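Local coordinates for uncharacterized protein (Capnocytophaga ochracea, PDB 4W9R), which is of unknown function but probably acts as an esterase of the alpha/beta-hydrolase superfamily, at residues 235-239 with 274-280. Numbering follows the deposited sequence.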
loop_
_atom_site.group_PDB
_atom_site.type_symbol
_atom_site.label_atom_id
_atom_site.label_comp_id
_atom_site.label_asym_id
_atom_site.label_seq_id
_atom_site.Cartn_x
_atom_site.Cartn_y
_atom_site.Cartn_z
ATOM N N ILE B 235 7.672 -1.560 17.471
ATOM C CA ILE B 235 8.534 -1.211 18.598
ATOM C C ILE B 235 9.565 -0.138 18.218
ATOM O O ILE B 235 10.085 0.569 19.081
ATOM C CB ILE B 235 9.265 -2.462 19.150
ATOM C CG1 ILE B 235 9.904 -2.171 20.511
ATOM C CG2 ILE B 235 10.300 -2.972 18.158
ATOM C CD1 ILE B 235 8.915 -1.726 21.567
ATOM N N TYR B 236 9.837 -0.011 16.923
ATOM C CA TYR B 236 10.829 0.941 16.430
ATOM C C TYR B 236 10.292 2.369 16.441
ATOM O O TYR B 236 11.064 3.328 16.423
ATOM C CB TYR B 236 11.269 0.556 15.015
ATOM C CG TYR B 236 12.479 1.303 14.495
ATOM C CD1 TYR B 236 12.338 2.490 13.787
ATOM C CD2 TYR B 236 13.761 0.809 14.693
ATOM C CE1 TYR B 236 13.440 3.173 13.305
ATOM C CE2 TYR B 236 14.870 1.482 14.211
ATOM C CZ TYR B 236 14.704 2.663 13.518
ATOM O OH TYR B 236 15.805 3.336 13.039
ATOM N N LYS B 237 8.968 2.500 16.470
ATOM C CA LYS B 237 8.315 3.807 16.425
ATOM C C LYS B 237 8.780 4.730 17.547
ATOM O O LYS B 237 9.113 4.270 18.639
ATOM C CB LYS B 237 6.791 3.650 16.496
ATOM C CG LYS B 237 6.129 3.213 15.197
ATOM C CD LYS B 237 4.611 3.243 15.330
ATOM C CE LYS B 237 3.919 2.772 14.059
ATOM N NZ LYS B 237 4.176 1.333 13.770
ATOM N N PRO B 238 8.812 6.042 17.272
ATOM C CA PRO B 238 9.113 7.045 18.297
ATOM C C PRO B 238 8.062 7.046 19.401
ATOM O O PRO B 238 6.950 6.565 19.184
ATOM C CB PRO B 238 9.089 8.365 17.519
ATOM C CG PRO B 238 9.335 7.976 16.099
ATOM C CD PRO B 238 8.663 6.647 15.938
ATOM N N ILE B 239 8.408 7.583 20.565
ATOM C CA ILE B 239 7.464 7.647 21.672
ATOM C C ILE B 239 6.499 8.810 21.470
ATOM O O ILE B 239 6.915 9.965 21.376
ATOM C CB ILE B 239 8.183 7.804 23.024
ATOM C CG1 ILE B 239 9.193 6.673 23.222
ATOM C CG2 ILE B 239 7.178 7.829 24.165
ATOM C CD1 ILE B 239 9.972 6.772 24.515
ATOM N N LYS B 274 19.449 0.810 17.622
ATOM C CA LYS B 274 18.976 2.130 17.234
ATOM C C LYS B 274 19.552 3.215 18.131
ATOM O O LYS B 274 19.390 3.174 19.350
ATOM C CB LYS B 274 17.447 2.187 17.268
ATOM C CG LYS B 274 16.878 3.545 16.879
ATOM C CD LYS B 274 15.361 3.572 16.962
ATOM C CE LYS B 274 14.812 4.894 16.449
ATOM N NZ LYS B 274 13.324 4.928 16.452
ATOM N N VAL B 275 20.233 4.178 17.520
ATOM C CA VAL B 275 20.685 5.360 18.236
ATOM C C VAL B 275 19.465 6.110 18.746
ATOM O O VAL B 275 18.561 6.419 17.967
ATOM C CB VAL B 275 21.530 6.288 17.346
ATOM C CG1 VAL B 275 21.923 7.544 18.109
ATOM C CG2 VAL B 275 22.761 5.558 16.836
ATOM N N PRO B 276 19.423 6.385 20.058
ATOM C CA PRO B 276 18.263 7.054 20.654
ATOM C C PRO B 276 17.997 8.412 20.018
ATOM O O PRO B 276 18.905 9.236 19.898
ATOM C CB PRO B 276 18.662 7.208 22.124
ATOM C CG PRO B 276 19.662 6.127 22.356
ATOM C CD PRO B 276 20.424 6.008 21.071
ATOM N N ILE B 277 16.752 8.632 19.612
ATOM C CA ILE B 277 16.357 9.883 18.985
ATOM C C ILE B 277 16.052 10.942 20.039
ATOM O O ILE B 277 15.585 10.622 21.134
ATOM C CB ILE B 277 15.140 9.691 18.067
ATOM C CG1 ILE B 277 13.982 9.059 18.839
ATOM C CG2 ILE B 277 15.515 8.821 16.877
ATOM C CD1 ILE B 277 12.740 8.843 18.003
ATOM N N LEU B 278 16.334 12.198 19.701
ATOM C CA LEU B 278 16.163 13.318 20.621
ATOM C C LEU B 278 14.762 13.371 21.230
ATOM O O LEU B 278 14.597 13.743 22.391
ATOM C CB LEU B 278 16.467 14.634 19.905
ATOM C CG LEU B 278 16.581 15.871 20.797
ATOM C CD1 LEU B 278 17.690 15.683 21.821
ATOM C CD2 LEU B 278 16.823 17.115 19.958
ATOM N N ASN B 279 13.763 12.991 20.441
ATOM C CA ASN B 279 12.384 12.943 20.912
ATOM C C ASN B 279 12.213 11.974 22.079
ATOM O O ASN B 279 11.578 12.302 23.083
ATOM C CB ASN B 279 11.451 12.551 19.763
ATOM C CG ASN B 279 10.014 12.362 20.214
ATOM O OD1 ASN B 279 9.248 13.321 20.301
ATOM N ND2 ASN B 279 9.638 11.116 20.492
ATOM N N ASP B 280 12.793 10.784 21.945
ATOM C CA ASP B 280 12.686 9.757 22.974
ATOM C C ASP B 280 13.484 10.121 24.222
ATOM O O ASP B 280 13.079 9.806 25.342
ATOM C CB ASP B 280 13.154 8.407 22.427
ATOM C CG ASP B 280 12.149 7.783 21.478
ATOM O OD1 ASP B 280 11.189 8.479 21.086
ATOM O OD2 ASP B 280 12.323 6.598 21.123
HETATM O O HOH W 1 12.018 5.220 18.773
#
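Lys274 lies across one face of the Tyr236 ring and carries its charge on to the backbone carbonyl of Tyr236. All its torsions are anti, from CG anti to the backbone N (chi1 180°) to the ammonium, and this full extension brings CD over the face in a CH-pi contact and sets NZ 3.8 Å from the ring centroid, 21° off the normal, a cation-pi geometry. NZ also donates to Tyr236 O at 2.8 Å, and to a water that lies 2.7 Å from Asp280 OD2.

The remaining polar contacts gather on the first turn of helix 278-290. Ile239 N donates almost straight (172°) to Asp280 OD1 at 3.0 Å, meeting its syn side somewhat out of the carboxylate plane. Asn279 ND2 reaches Ile239 O at 3.1 Å, the acceptor lying in its amide plane, and gives a second bond to Asp280 OD1. The other carboxylate oxygen, OD2, accepts from the hydroxyl of Tyr263 on helix 255-270. Replacing Asp280 by an alanine would probably leave Ile239 N without its acceptor and the Asn279 amide freer to turn.

Apolar contact is slighter: Pro238 CB meets Ile277 CD1 at 3.7 Å. Ile239 CG1, a methylene, lies beside the Asp280 OD1 that its own backbone N bonds.

The contact thus joins the loop after helix 217-232, the first helix beyond the last strand of the sheet, to the start of a helix in the C-terminal helical region. Two backbone carbonyls and one amide of that loop are bonded by side chains of 274-280, which probably fixes its path beside the helix start.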